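Local coordinates for protein endoglucanase (Uncultured bacterium, PDB 3X17) that probably hydrolyses internal beta-1,4-glucosidic bonds of cellulose, as a family 9 glycoside hydrolase with an N-terminal Ig-like domain and an (alpha/alpha)6 barrel, at residues 199-204 with 445-450; 177-182 with 250-255; 268-273 with 308-313. All coordinates share one frame; numbering follows the deposited sequence.

Contact 1 of 3, residues 199-204 with 445-450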
ATOM      1  N   GLU A 199       0.279  -9.893  11.593  1.00 32.28           N
ATOM      2  CA  GLU A 199       0.857  -9.988  12.930  1.00 30.61           C
ATOM      3  C   GLU A 199       0.130  -9.106  13.952  1.00 32.46           C
ATOM      4  O   GLU A 199      -0.097  -9.513  15.074  1.00 33.53           O
ATOM      5  CB  GLU A 199       2.336  -9.580  12.881  1.00 31.26           C
ATOM      6  CG  GLU A 199       3.101  -9.887  14.163  1.00 32.13           C
ATOM      7  CD  GLU A 199       4.592  -9.818  13.954  1.00 33.33           C
ATOM      8  OE1 GLU A 199       5.069  -8.850  13.310  1.00 33.57           O
ATOM      9  OE2 GLU A 199       5.302 -10.718  14.456  1.00 35.76           O
ATOM     10  N   LEU A 200      -0.169  -7.874  13.572  1.00 32.38           N
ATOM     11  CA  LEU A 200      -0.849  -6.940  14.456  1.00 32.96           C
ATOM     12  C   LEU A 200      -2.358  -7.179  14.510  1.00 31.73           C
ATOM     13  O   LEU A 200      -2.955  -7.000  15.553  1.00 31.31           O
ATOM     14  CB  LEU A 200      -0.545  -5.476  14.063  1.00 33.44           C
ATOM     15  CG  LEU A 200       0.852  -5.023  14.487  1.00 38.99           C
ATOM     16  CD1 LEU A 200       1.187  -3.626  13.915  1.00 39.87           C
ATOM     17  CD2 LEU A 200       0.994  -5.083  16.052  1.00 38.32           C
ATOM     18  N   TYR A 201      -2.948  -7.690  13.437  1.00 30.03           N
ATOM     19  CA  TYR A 201      -4.405  -7.856  13.397  1.00 29.40           C
ATOM     20  C   TYR A 201      -4.854  -9.253  12.962  1.00 29.93           C
ATOM     21  O   TYR A 201      -5.656  -9.389  12.042  1.00 32.33           O
ATOM     22  CB  TYR A 201      -5.021  -6.794  12.479  1.00 29.92           C
ATOM     23  CG  TYR A 201      -4.490  -5.387  12.739  1.00 30.89           C
ATOM     24  CD1 TYR A 201      -4.772  -4.727  13.922  1.00 33.99           C
ATOM     25  CD2 TYR A 201      -3.696  -4.735  11.804  1.00 31.86           C
ATOM     26  CE1 TYR A 201      -4.276  -3.454  14.169  1.00 37.85           C
ATOM     27  CE2 TYR A 201      -3.227  -3.459  12.020  1.00 29.12           C
ATOM     28  CZ  TYR A 201      -3.502  -2.826  13.205  1.00 36.79           C
ATOM     29  OH  TYR A 201      -3.035  -1.554  13.420  1.00 34.27           O
ATOM     30  N   PRO A 202      -4.362 -10.297  13.639  1.00 31.59           N
ATOM     31  CA  PRO A 202      -4.611 -11.687  13.221  1.00 33.75           C
ATOM     32  C   PRO A 202      -6.097 -12.032  13.203  1.00 37.28           C
ATOM     33  O   PRO A 202      -6.529 -12.917  12.445  1.00 37.24           O
ATOM     34  CB  PRO A 202      -3.877 -12.528  14.286  1.00 34.50           C
ATOM     35  CG  PRO A 202      -3.757 -11.624  15.503  1.00 35.00           C
ATOM     36  CD  PRO A 202      -3.634 -10.199  14.920  1.00 30.36           C
ATOM     37  N   GLN A 203      -6.886 -11.318  14.007  1.00 36.93           N
ATOM     38  CA  GLN A 203      -8.314 -11.621  14.115  1.00 39.85           C
ATOM     39  C   GLN A 203      -9.093 -11.118  12.881  1.00 38.69           C
ATOM     40  O   GLN A 203     -10.177 -11.630  12.572  1.00 36.55           O
ATOM     41  CB  GLN A 203      -8.913 -11.090  15.442  1.00 41.17           C
ATOM     42  CG  GLN A 203      -8.874  -9.560  15.621  1.00 48.62           C
ATOM     43  CD  GLN A 203      -7.457  -8.993  15.878  1.00 52.90           C
ATOM     44  OE1 GLN A 203      -6.456  -9.698  15.769  1.00 54.42           O
ATOM     45  NE2 GLN A 203      -7.389  -7.718  16.245  1.00 55.34           N
ATOM     46  N   ALA A 204      -8.470 -10.240  12.089  1.00 37.42           N
ATOM     47  CA  ALA A 204      -9.071  -9.870  10.799  1.00 36.32           C
ATOM     48  C   ALA A 204      -8.814 -10.885   9.670  1.00 34.82           C
ATOM     49  O   ALA A 204      -9.425 -10.815   8.618  1.00 33.02           O
ATOM     50  CB  ALA A 204      -8.659  -8.472  10.389  1.00 37.09           C
ATOM     51  N   LEU A 445       2.274   4.983   9.978  1.00 30.76           N
ATOM     52  CA  LEU A 445       3.106   5.546  11.052  1.00 31.63           C
ATOM     53  C   LEU A 445       2.286   6.074  12.232  1.00 32.68           C
ATOM     54  O   LEU A 445       2.687   5.894  13.392  1.00 32.27           O
ATOM     55  CB  LEU A 445       4.090   6.617  10.563  1.00 32.93           C
ATOM     56  CG  LEU A 445       4.990   6.274   9.370  1.00 33.05           C
ATOM     57  CD1 LEU A 445       5.776   7.506   8.964  1.00 35.54           C
ATOM     58  CD2 LEU A 445       5.900   5.082   9.647  1.00 29.45           C
ATOM     59  N   LEU A 446       1.130   6.675  11.950  1.00 31.48           N
ATOM     60  CA  LEU A 446       0.185   7.051  13.016  1.00 33.70           C
ATOM     61  C   LEU A 446      -0.242   5.833  13.829  1.00 33.59           C
ATOM     62  O   LEU A 446      -0.166   5.854  15.057  1.00 35.94           O
ATOM     63  CB  LEU A 446      -1.061   7.738  12.449  1.00 32.57           C
ATOM     64  CG  LEU A 446      -0.789   9.077  11.761  1.00 35.01           C
ATOM     65  CD1 LEU A 446      -1.951   9.448  10.838  1.00 32.56           C
ATOM     66  CD2 LEU A 446      -0.558  10.173  12.801  1.00 34.80           C
ATOM     67  N   LEU A 447      -0.566   4.736  13.151  1.00 32.11           N
ATOM     68  CA  LEU A 447      -0.949   3.545  13.851  1.00 32.23           C
ATOM     69  C   LEU A 447       0.199   2.915  14.626  1.00 32.42           C
ATOM     70  O   LEU A 447      -0.041   2.260  15.631  1.00 36.54           O
ATOM     71  CB  LEU A 447      -1.599   2.523  12.915  1.00 32.13           C
ATOM     72  CG  LEU A 447      -2.961   2.922  12.335  1.00 33.82           C
ATOM     73  CD1 LEU A 447      -3.439   1.899  11.303  1.00 30.78           C
ATOM     74  CD2 LEU A 447      -4.008   3.151  13.425  1.00 35.02           C
ATOM     75  N   PHE A 448       1.433   3.038  14.147  1.00 31.89           N
ATOM     76  CA  PHE A 448       2.565   2.487  14.916  1.00 32.98           C
ATOM     77  C   PHE A 448       2.659   3.213  16.277  1.00 32.74           C
ATOM     78  O   PHE A 448       2.849   2.580  17.313  1.00 32.17           O
ATOM     79  CB  PHE A 448       3.890   2.661  14.182  1.00 32.35           C
ATOM     80  CG  PHE A 448       4.129   1.657  13.060  1.00 35.36           C
ATOM     81  CD1 PHE A 448       3.357   0.505  12.941  1.00 37.24           C
ATOM     82  CD2 PHE A 448       5.150   1.863  12.147  1.00 36.74           C
ATOM     83  CE1 PHE A 448       3.593  -0.415  11.912  1.00 37.84           C
ATOM     84  CE2 PHE A 448       5.422   0.923  11.131  1.00 38.00           C
ATOM     85  CZ  PHE A 448       4.635  -0.209  11.018  1.00 37.73           C
ATOM     86  N   ALA A 449       2.582   4.537  16.234  1.00 29.74           N
ATOM     87  CA  ALA A 449       2.667   5.383  17.417  1.00 34.73           C
ATOM     88  C   ALA A 449       1.481   5.124  18.347  1.00 33.72           C
ATOM     89  O   ALA A 449       1.658   4.847  19.530  1.00 36.49           O
ATOM     90  CB  ALA A 449       2.731   6.889  17.001  1.00 30.86           C
ATOM     91  N   HIS A 450       0.295   5.059  17.769  1.00 36.23           N
ATOM     92  CA  HIS A 450      -0.899   4.634  18.484  1.00 38.78           C
ATOM     93  C   HIS A 450      -0.701   3.311  19.220  1.00 40.85           C
ATOM     94  O   HIS A 450      -1.264   3.097  20.297  1.00 39.71           O
ATOM     95  CB  HIS A 450      -2.085   4.520  17.526  1.00 39.37           C
ATOM     96  CG  HIS A 450      -3.355   4.075  18.191  1.00 42.53           C
ATOM     97  ND1 HIS A 450      -4.014   4.845  19.129  1.00 43.86           N
ATOM     98  CD2 HIS A 450      -4.068   2.927  18.077  1.00 41.79           C
ATOM     99  CE1 HIS A 450      -5.120   4.223  19.504  1.00 45.02           C
ATOM    100  NE2 HIS A 450      -5.151   3.037  18.920  1.00 46.38           N
TER

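Contact 2 of 3, residues 177-182 with 250-255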
ATOM      1  N   ALA A 177       2.158  -4.436 -11.126  1.00 32.83           N
ATOM      2  CA  ALA A 177       1.347  -3.236 -11.266  1.00 30.54           C
ATOM      3  C   ALA A 177       0.381  -3.399 -12.415  1.00 31.83           C
ATOM      4  O   ALA A 177      -0.338  -4.384 -12.476  1.00 31.48           O
ATOM      5  CB  ALA A 177       2.256  -2.020 -11.481  1.00 29.94           C
ATOM      6  N   GLY A 178       0.380  -2.451 -13.348  1.00 32.32           N
ATOM      7  CA  GLY A 178      -0.326  -2.649 -14.605  1.00 34.15           C
ATOM      8  C   GLY A 178       0.508  -3.262 -15.730  1.00 35.19           C
ATOM      9  O   GLY A 178       0.006  -3.469 -16.841  1.00 33.02           O
ATOM     10  N   ASP A 179       1.800  -3.447 -15.478  1.00 34.54           N
ATOM     11  CA  ASP A 179       2.624  -4.271 -16.344  1.00 36.44           C
ATOM     12  C   ASP A 179       2.731  -5.660 -15.745  1.00 37.34           C
ATOM     13  O   ASP A 179       1.999  -6.016 -14.796  1.00 38.27           O
ATOM     14  CB  ASP A 179       4.032  -3.673 -16.496  1.00 36.45           C
ATOM     15  CG  ASP A 179       4.777  -3.607 -15.174  1.00 35.74           C
ATOM     16  OD1 ASP A 179       4.130  -3.259 -14.168  1.00 39.55           O
ATOM     17  OD2 ASP A 179       5.983  -3.922 -15.137  1.00 34.43           O
ATOM     18  N   TYR A 180       3.653  -6.445 -16.289  1.00 35.07           N
ATOM     19  CA  TYR A 180       3.800  -7.839 -15.874  1.00 33.86           C
ATOM     20  C   TYR A 180       5.195  -8.126 -15.355  1.00 31.16           C
ATOM     21  O   TYR A 180       5.512  -9.273 -15.001  1.00 31.98           O
ATOM     22  CB  TYR A 180       3.470  -8.803 -17.033  1.00 36.92           C
ATOM     23  CG  TYR A 180       2.057  -8.657 -17.571  1.00 36.63           C
ATOM     24  CD1 TYR A 180       0.962  -8.607 -16.707  1.00 37.87           C
ATOM     25  CD2 TYR A 180       1.811  -8.604 -18.940  1.00 35.69           C
ATOM     26  CE1 TYR A 180      -0.335  -8.470 -17.188  1.00 33.12           C
ATOM     27  CE2 TYR A 180       0.506  -8.519 -19.426  1.00 31.92           C
ATOM     28  CZ  TYR A 180      -0.555  -8.440 -18.554  1.00 31.68           C
ATOM     29  OH  TYR A 180      -1.859  -8.308 -19.036  1.00 35.45           O
ATOM     30  N   GLY A 181       6.004  -7.081 -15.223  1.00 29.30           N
ATOM     31  CA  GLY A 181       7.302  -7.210 -14.568  1.00 27.97           C
ATOM     32  C   GLY A 181       7.171  -7.653 -13.120  1.00 30.87           C
ATOM     33  O   GLY A 181       6.135  -7.480 -12.493  1.00 30.41           O
ATOM     34  N   LYS A 182       8.183  -8.354 -12.626  1.00 32.74           N
ATOM     35  CA  LYS A 182       8.192  -8.809 -11.244  1.00 32.46           C
ATOM     36  C   LYS A 182       9.477  -8.285 -10.621  1.00 31.72           C
ATOM     37  O   LYS A 182      10.529  -8.321 -11.233  1.00 31.92           O
ATOM     38  CB  LYS A 182       8.162 -10.329 -11.192  1.00 29.50           C
ATOM     39  CG  LYS A 182       6.999 -10.946 -12.026  1.00 33.48           C
ATOM     40  CD  LYS A 182       6.862 -12.447 -11.803  1.00 27.54           C
ATOM     41  CE  LYS A 182       8.112 -13.212 -12.222  1.00 27.53           C
ATOM     42  NZ  LYS A 182       7.810 -14.697 -12.378  1.00 25.83           N
ATOM     43  N   LEU A 250      12.587  -7.354 -22.439  1.00 42.49           N
ATOM     44  CA  LEU A 250      13.336  -6.200 -22.951  1.00 42.55           C
ATOM     45  C   LEU A 250      12.399  -5.074 -23.388  1.00 40.05           C
ATOM     46  O   LEU A 250      12.795  -3.920 -23.445  1.00 39.38           O
ATOM     47  CB  LEU A 250      14.253  -6.622 -24.118  1.00 42.96           C
ATOM     48  CG  LEU A 250      15.314  -7.683 -23.775  1.00 46.22           C
ATOM     49  CD1 LEU A 250      16.065  -8.153 -25.021  1.00 49.43           C
ATOM     50  CD2 LEU A 250      16.296  -7.153 -22.729  1.00 42.94           C
ATOM     51  N   ARG A 251      11.152  -5.424 -23.670  1.00 40.63           N
ATOM     52  CA  ARG A 251      10.162  -4.463 -24.158  1.00 41.31           C
ATOM     53  C   ARG A 251       8.891  -4.433 -23.295  1.00 40.14           C
ATOM     54  O   ARG A 251       8.486  -5.449 -22.720  1.00 36.62           O
ATOM     55  CB  ARG A 251       9.796  -4.777 -25.620  1.00 43.68           C
ATOM     56  CG  ARG A 251      10.983  -4.574 -26.606  1.00 50.14           C
ATOM     57  CD  ARG A 251      10.682  -5.100 -28.016  1.00 62.64           C
ATOM     58  NE  ARG A 251      10.286  -6.514 -28.022  1.00 71.85           N
ATOM     59  CZ  ARG A 251      11.133  -7.548 -28.024  1.00 73.76           C
ATOM     60  NH1 ARG A 251      12.453  -7.348 -27.990  1.00 70.02           N
ATOM     61  NH2 ARG A 251      10.655  -8.790 -28.038  1.00 72.15           N
ATOM     62  N   TRP A 252       8.293  -3.246 -23.190  1.00 39.32           N
ATOM     63  CA  TRP A 252       6.991  -3.081 -22.573  1.00 39.21           C
ATOM     64  C   TRP A 252       5.978  -3.739 -23.493  1.00 40.85           C
ATOM     65  O   TRP A 252       5.903  -3.383 -24.664  1.00 39.44           O
ATOM     66  CB  TRP A 252       6.649  -1.598 -22.428  1.00 38.76           C
ATOM     67  CG  TRP A 252       7.522  -0.852 -21.446  1.00 39.87           C
ATOM     68  CD1 TRP A 252       8.593  -0.059 -21.739  1.00 40.75           C
ATOM     69  CD2 TRP A 252       7.357  -0.794 -20.022  1.00 36.07           C
ATOM     70  NE1 TRP A 252       9.108   0.479 -20.587  1.00 39.39           N
ATOM     71  CE2 TRP A 252       8.389   0.027 -19.516  1.00 36.30           C
ATOM     72  CE3 TRP A 252       6.432  -1.349 -19.125  1.00 34.20           C
ATOM     73  CZ2 TRP A 252       8.520   0.322 -18.151  1.00 34.95           C
ATOM     74  CZ3 TRP A 252       6.571  -1.073 -17.758  1.00 34.42           C
ATOM     75  CH2 TRP A 252       7.597  -0.222 -17.295  1.00 34.19           C
ATOM     76  N   PRO A 253       5.220  -4.724 -22.969  1.00 39.75           N
ATOM     77  CA  PRO A 253       4.075  -5.252 -23.675  1.00 39.85           C
ATOM     78  C   PRO A 253       3.077  -4.145 -23.979  1.00 41.56           C
ATOM     79  O   PRO A 253       3.004  -3.151 -23.248  1.00 40.82           O
ATOM     80  CB  PRO A 253       3.469  -6.233 -22.684  1.00 39.51           C
ATOM     81  CG  PRO A 253       4.553  -6.482 -21.652  1.00 41.80           C
ATOM     82  CD  PRO A 253       5.317  -5.231 -21.588  1.00 39.33           C
ATOM     83  N   GLY A 254       2.274  -4.346 -25.017  1.00 42.01           N
ATOM     84  CA  GLY A 254       1.117  -3.502 -25.235  1.00 41.83           C
ATOM     85  C   GLY A 254       0.014  -3.821 -24.242  1.00 42.81           C
ATOM     86  O   GLY A 254       0.216  -4.583 -23.280  1.00 42.28           O
ATOM     87  N   MET A 255      -1.170  -3.276 -24.507  1.00 40.70           N
ATOM     88  CA  MET A 255      -2.336  -3.594 -23.713  1.00 41.65           C
ATOM     89  C   MET A 255      -2.884  -4.954 -24.085  1.00 41.55           C
ATOM     90  O   MET A 255      -3.960  -5.053 -24.655  1.00 43.84           O
ATOM     91  CB  MET A 255      -3.406  -2.515 -23.901  1.00 42.48           C
ATOM     92  CG  MET A 255      -3.014  -1.177 -23.266  1.00 43.73           C
ATOM     93  SD  MET A 255      -3.145  -1.281 -21.457  1.00 43.79           S
ATOM     94  CE  MET A 255      -1.778  -0.215 -20.980  1.00 46.32           C
TER

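Contact 3 of 3, residues 268-273 with 308-313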
ATOM      1  N   TYR A 268      17.439  -9.855 -14.105  1.00 34.23           N
ATOM      2  CA  TYR A 268      18.425  -8.781 -14.045  1.00 32.93           C
ATOM      3  C   TYR A 268      19.355  -8.962 -12.845  1.00 33.93           C
ATOM      4  O   TYR A 268      19.087  -9.784 -11.965  1.00 34.52           O
ATOM      5  CB  TYR A 268      17.703  -7.439 -14.005  1.00 32.45           C
ATOM      6  CG  TYR A 268      17.052  -7.081 -15.333  1.00 34.22           C
ATOM      7  CD1 TYR A 268      15.914  -7.748 -15.768  1.00 35.44           C
ATOM      8  CD2 TYR A 268      17.683  -6.217 -16.225  1.00 36.49           C
ATOM      9  CE1 TYR A 268      15.343  -7.464 -16.975  1.00 33.72           C
ATOM     10  CE2 TYR A 268      17.113  -5.925 -17.449  1.00 40.61           C
ATOM     11  CZ  TYR A 268      15.946  -6.552 -17.810  1.00 36.23           C
ATOM     12  OH  TYR A 268      15.393  -6.314 -19.035  1.00 43.86           O
ATOM     13  N   ARG A 269      20.428  -8.176 -12.803  1.00 32.01           N
ATOM     14  CA  ARG A 269      21.568  -8.465 -11.955  1.00 33.23           C
ATOM     15  C   ARG A 269      21.232  -8.233 -10.483  1.00 33.54           C
ATOM     16  O   ARG A 269      20.321  -7.467 -10.161  1.00 31.15           O
ATOM     17  CB  ARG A 269      22.729  -7.555 -12.343  1.00 34.09           C
ATOM     18  CG  ARG A 269      22.490  -6.090 -11.940  1.00 36.37           C
ATOM     19  CD  ARG A 269      23.604  -5.188 -12.412  1.00 40.24           C
ATOM     20  NE  ARG A 269      23.744  -5.237 -13.857  1.00 41.85           N
ATOM     21  CZ  ARG A 269      24.881  -5.003 -14.503  1.00 50.32           C
ATOM     22  NH1 ARG A 269      25.981  -4.645 -13.835  1.00 49.04           N
ATOM     23  NH2 ARG A 269      24.907  -5.089 -15.829  1.00 51.14           N
ATOM     24  N   ILE A 270      21.969  -8.899  -9.596  1.00 34.20           N
ATOM     25  CA  ILE A 270      21.730  -8.758  -8.170  1.00 33.27           C
ATOM     26  C   ILE A 270      21.971  -7.324  -7.681  1.00 36.48           C
ATOM     27  O   ILE A 270      22.740  -6.557  -8.274  1.00 33.51           O
ATOM     28  CB  ILE A 270      22.571  -9.715  -7.333  1.00 32.67           C
ATOM     29  CG1 ILE A 270      24.065  -9.435  -7.519  1.00 32.26           C
ATOM     30  CG2 ILE A 270      22.241 -11.176  -7.673  1.00 30.29           C
ATOM     31  CD1 ILE A 270      24.769  -8.800  -6.306  1.00 36.87           C
ATOM     32  N   THR A 271      21.461  -7.071  -6.476  1.00 37.04           N
ATOM     33  CA  THR A 271      21.600  -5.807  -5.802  1.00 35.86           C
ATOM     34  C   THR A 271      21.653  -6.150  -4.307  1.00 37.88           C
ATOM     35  O   THR A 271      21.035  -7.133  -3.873  1.00 37.62           O
ATOM     36  CB  THR A 271      20.344  -5.006  -6.115  1.00 37.37           C
ATOM     37  OG1 THR A 271      20.614  -4.002  -7.105  1.00 39.07           O
ATOM     38  CG2 THR A 271      19.712  -4.475  -4.912  1.00 26.71           C
ATOM     39  N   THR A 272      22.451  -5.408  -3.538  1.00 35.61           N
ATOM     40  CA  THR A 272      22.503  -5.600  -2.089  1.00 34.72           C
ATOM     41  C   THR A 272      21.245  -5.119  -1.366  1.00 33.94           C
ATOM     42  O   THR A 272      20.834  -5.760  -0.417  1.00 34.83           O
ATOM     43  CB  THR A 272      23.752  -4.949  -1.453  1.00 32.55           C
ATOM     44  OG1 THR A 272      23.877  -3.601  -1.931  1.00 35.31           O
ATOM     45  CG2 THR A 272      24.998  -5.729  -1.848  1.00 33.59           C
ATOM     46  N   GLN A 273      20.626  -4.013  -1.802  1.00 32.90           N
ATOM     47  CA  GLN A 273      19.321  -3.621  -1.225  1.00 33.78           C
ATOM     48  C   GLN A 273      18.247  -4.699  -1.370  1.00 31.02           C
ATOM     49  O   GLN A 273      17.486  -4.954  -0.443  1.00 30.16           O
ATOM     50  CB  GLN A 273      18.818  -2.245  -1.729  1.00 32.29           C
ATOM     51  CG  GLN A 273      18.581  -2.132  -3.232  1.00 33.14           C
ATOM     52  CD  GLN A 273      17.121  -2.332  -3.632  1.00 37.93           C
ATOM     53  OE1 GLN A 273      16.274  -2.697  -2.800  1.00 35.50           O
ATOM     54  NE2 GLN A 273      16.825  -2.138  -4.922  1.00 30.88           N
ATOM     55  N   TRP A 308      22.197 -12.757   4.457  1.00 34.19           N
ATOM     56  CA  TRP A 308      23.015 -11.959   5.344  1.00 33.61           C
ATOM     57  C   TRP A 308      24.505 -12.331   5.245  1.00 34.93           C
ATOM     58  O   TRP A 308      25.359 -11.472   5.411  1.00 35.03           O
ATOM     59  CB  TRP A 308      22.559 -12.059   6.797  1.00 33.04           C
ATOM     60  CG  TRP A 308      23.332 -11.110   7.672  1.00 33.16           C
ATOM     61  CD1 TRP A 308      24.446 -11.387   8.407  1.00 29.27           C
ATOM     62  CD2 TRP A 308      23.108  -9.703   7.795  1.00 32.03           C
ATOM     63  NE1 TRP A 308      24.893 -10.257   9.025  1.00 34.10           N
ATOM     64  CE2 TRP A 308      24.102  -9.200   8.653  1.00 34.09           C
ATOM     65  CE3 TRP A 308      22.115  -8.831   7.314  1.00 33.93           C
ATOM     66  CZ2 TRP A 308      24.145  -7.856   9.043  1.00 37.77           C
ATOM     67  CZ3 TRP A 308      22.165  -7.488   7.689  1.00 37.81           C
ATOM     68  CH2 TRP A 308      23.192  -7.011   8.521  1.00 37.58           C
ATOM     69  N   ARG A 309      24.822 -13.602   5.001  1.00 34.69           N
ATOM     70  CA  ARG A 309      26.228 -13.995   4.825  1.00 36.66           C
ATOM     71  C   ARG A 309      26.821 -13.273   3.614  1.00 36.50           C
ATOM     72  O   ARG A 309      27.901 -12.668   3.683  1.00 35.55           O
ATOM     73  CB  ARG A 309      26.345 -15.500   4.620  1.00 35.35           C
ATOM     74  CG  ARG A 309      26.669 -16.269   5.881  1.00 39.46           C
ATOM     75  CD  ARG A 309      26.387 -17.759   5.705  1.00 42.92           C
ATOM     76  NE  ARG A 309      25.440 -18.163   6.739  1.00 51.61           N
ATOM     77  CZ  ARG A 309      24.386 -18.946   6.552  1.00 49.95           C
ATOM     78  NH1 ARG A 309      24.187 -19.549   5.391  1.00 40.62           N
ATOM     79  NH2 ARG A 309      23.584 -19.203   7.577  1.00 59.39           N
ATOM     80  N   PHE A 310      26.058 -13.253   2.529  1.00 36.48           N
ATOM     81  CA  PHE A 310      26.442 -12.450   1.378  1.00 35.79           C
ATOM     82  C   PHE A 310      26.656 -10.976   1.726  1.00 36.67           C
ATOM     83  O   PHE A 310      27.664 -10.401   1.339  1.00 35.96           O
ATOM     84  CB  PHE A 310      25.446 -12.579   0.229  1.00 33.89           C
ATOM     85  CG  PHE A 310      25.881 -11.857  -1.006  1.00 35.37           C
ATOM     86  CD1 PHE A 310      26.737 -12.476  -1.923  1.00 34.06           C
ATOM     87  CD2 PHE A 310      25.503 -10.539  -1.222  1.00 31.07           C
ATOM     88  CE1 PHE A 310      27.196 -11.785  -3.036  1.00 35.53           C
ATOM     89  CE2 PHE A 310      25.923  -9.858  -2.357  1.00 32.08           C
ATOM     90  CZ  PHE A 310      26.795 -10.476  -3.255  1.00 35.73           C
ATOM     91  N   LEU A 311      25.677 -10.346   2.377  1.00 34.00           N
ATOM     92  CA  LEU A 311      25.816  -8.927   2.747  1.00 36.21           C
ATOM     93  C   LEU A 311      27.022  -8.617   3.644  1.00 35.45           C
ATOM     94  O   LEU A 311      27.610  -7.555   3.538  1.00 36.19           O
ATOM     95  CB  LEU A 311      24.547  -8.389   3.415  1.00 35.42           C
ATOM     96  CG  LEU A 311      23.302  -8.352   2.539  1.00 36.88           C
ATOM     97  CD1 LEU A 311      22.075  -8.344   3.433  1.00 36.53           C
ATOM     98  CD2 LEU A 311      23.369  -7.105   1.628  1.00 28.42           C
ATOM     99  N   ALA A 312      27.342  -9.500   4.572  1.00 37.18           N
ATOM    100  CA  ALA A 312      28.429  -9.222   5.508  1.00 40.64           C
ATOM    101  C   ALA A 312      29.806  -9.320   4.822  1.00 41.46           C
ATOM    102  O   ALA A 312      30.778  -8.740   5.303  1.00 41.20           O
ATOM    103  CB  ALA A 312      28.349 -10.136   6.735  1.00 38.44           C
ATOM    104  N   ALA A 313      29.827  -9.882   3.609  1.00 42.67           N
ATOM    105  CA  ALA A 313      31.065 -10.066   2.852  1.00 43.75           C
ATOM    106  C   ALA A 313      31.126  -9.096   1.688  1.00 44.43           C
ATOM    107  O   ALA A 313      31.990  -9.198   0.828  1.00 45.36           O
ATOM    108  CB  ALA A 313      31.171 -11.510   2.314  1.00 43.04           C
TER

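Contact 1 of 3, residues 199-204 with 445-450
L200 and Y201 meet F448 and L447 in two separate touches, and together they illustrate how the end of one helix can be set against the last turns of another, helix 435-452, with little direct overlap. The backbones stay well apart, with CA of L200 and CA of F448 10.0 Å from each other, so side chains alone bridge the distance.

One touch is purely apolar. From the last turn of helix 184-200, L200 sends its CD1 methyl to the edge of the F448 ring, near the ring plane, and CD1 of L200 lies 4.5 Å from CE1 of F448. Although the first bond of the F448 side chain heads away from L200, the ring returns with its rim toward the methyl, while F385 of helix 381-390 stacks on that ring.

The other is a mixed van der Waals contact of a methyl with a hydroxyl oxygen: CD1 of L447 is 4.1 Å from OH of Y201, at the far end of the tyrosine. In Y201, CG lies opposite the carbonyl carbon and beside the backbone N (chi1 -47°), which directs the ring toward helix 435-452.

Within segment 199-204 the tyrosine has a second neighbour. CB of L200 sits over the centre of one face of the Y201 ring, 3.8 Å above its plane. Y201 is the first residue past helix 184-200 to leave helical phi/psi.

Polar bonding at the tyrosine is directed to a third helix. Its OH is hydrogen-bonded to ND1 of H555 on helix 543-558, the two rings meet at roughly right angles, and F551 adds an edge-to-face contact.

The chemistry therefore implies weak, dispersive contact between helices 184-200 and 435-452, with Y201 probably oriented largely by its partners on helix 543-558.

Contact 2 of 3, residues 177-182 with 250-255
D179 and P253 mark the nearest approach of two irregular loop backbones, their CA atoms 7.5 Å apart, and W252 and Y180 complete the interface from either loop.

D179 meets the indole of W252 at the rim of its six-membered ring. CB of D179 lies 3.8 Å from CZ3 of W252, in the plane of the indole, and OD2 of D179 is 3.9 Å from that same CZ3. Carboxylate and indole planes are turned 51° against each other, so the groups are not stacked. CG of D179 is held between the backbone N and the carbonyl carbon (chi1 62°), and OD2 curls back to receive a weak bond of 3.2 Å from N of G181. Y183 supplies OD2 with its stronger partner, through the tyrosine hydroxyl.

Y180 makes a looser contact: its CD2 is 4.4 Å from CG of P253, the methylene approaching the ring obliquely. The phenol end is anchored elsewhere, on the carbonyl of I256, and R494 ties both loops together by bonding to O of G178 and O of P253.

Residues 177-179 close the Asp-Ala-Gly-Asp signature of glycoside hydrolase family 9, whose aspartates act in catalysis in relatives, and H175 just upstream is a zinc ligand. An exposed tryptophan edging this loop is consistent with the wall of the family's substrate cleft.

Contact 3 of 3, residues 268-273 with 308-313
I270 carries CG1 between its backbone N and carbonyl carbon (chi1 62°), while F310 holds its ring opposite its own backbone N (chi1 -175°), and these two choices point the side chains at one another from opposite directions. CD1 of I270 stops 4.0 Å from CZ of F310, approaching the ring at a slant.

T272, in the first turn of helix 272-288, provides the second apolar surface. Its CG2 methyl comes to the edge of the phenyl ring, 4.3 Å from CE2 of F310, and its CB is 3.8 Å from CD2 of L311. The leucine methyl also rests against the threonine backbone, with CD2 of L311 3.5 Å from O of T272. The hydroxyl takes no part in this packing: OG1 of T272 is hydrogen-bonded to N of I317 and to OD2 of D336, next in sequence to the calcium ligand D335.

The end of strand 265-271 and the start of helix 272-288 are thus packed against the end of helix 294-312. Such pairing of consecutive antiparallel helices is the recurring theme of an (alpha/alpha)6 barrel, here packed with buried I270, T272 and L311 and the partly exposed ring of F310.

In the fold
All three contacts belong to the family 9 catalytic region, yet they solve different problems. Contact 1, closest to the chain's centre but only partly buried, joins helices distant in sequence; contact 3, farthest out, is buried and links a strand-to-helix junction to the next helix. Contact 2, also partly buried, joins loops, includes an exposed tryptophan, and lies across the chain's centre from contact 1, about 34 Å away between centres. Contacts 2 and 3 touch through L250 CD2 and Y268 OH, 3.9 Å apart, just past strand 243-249, which pairs with 265-271. Contacts 1 and 3 bring methyls to rings and to an oxygen, whereas contact 2 sets a carboxylate beside an indole.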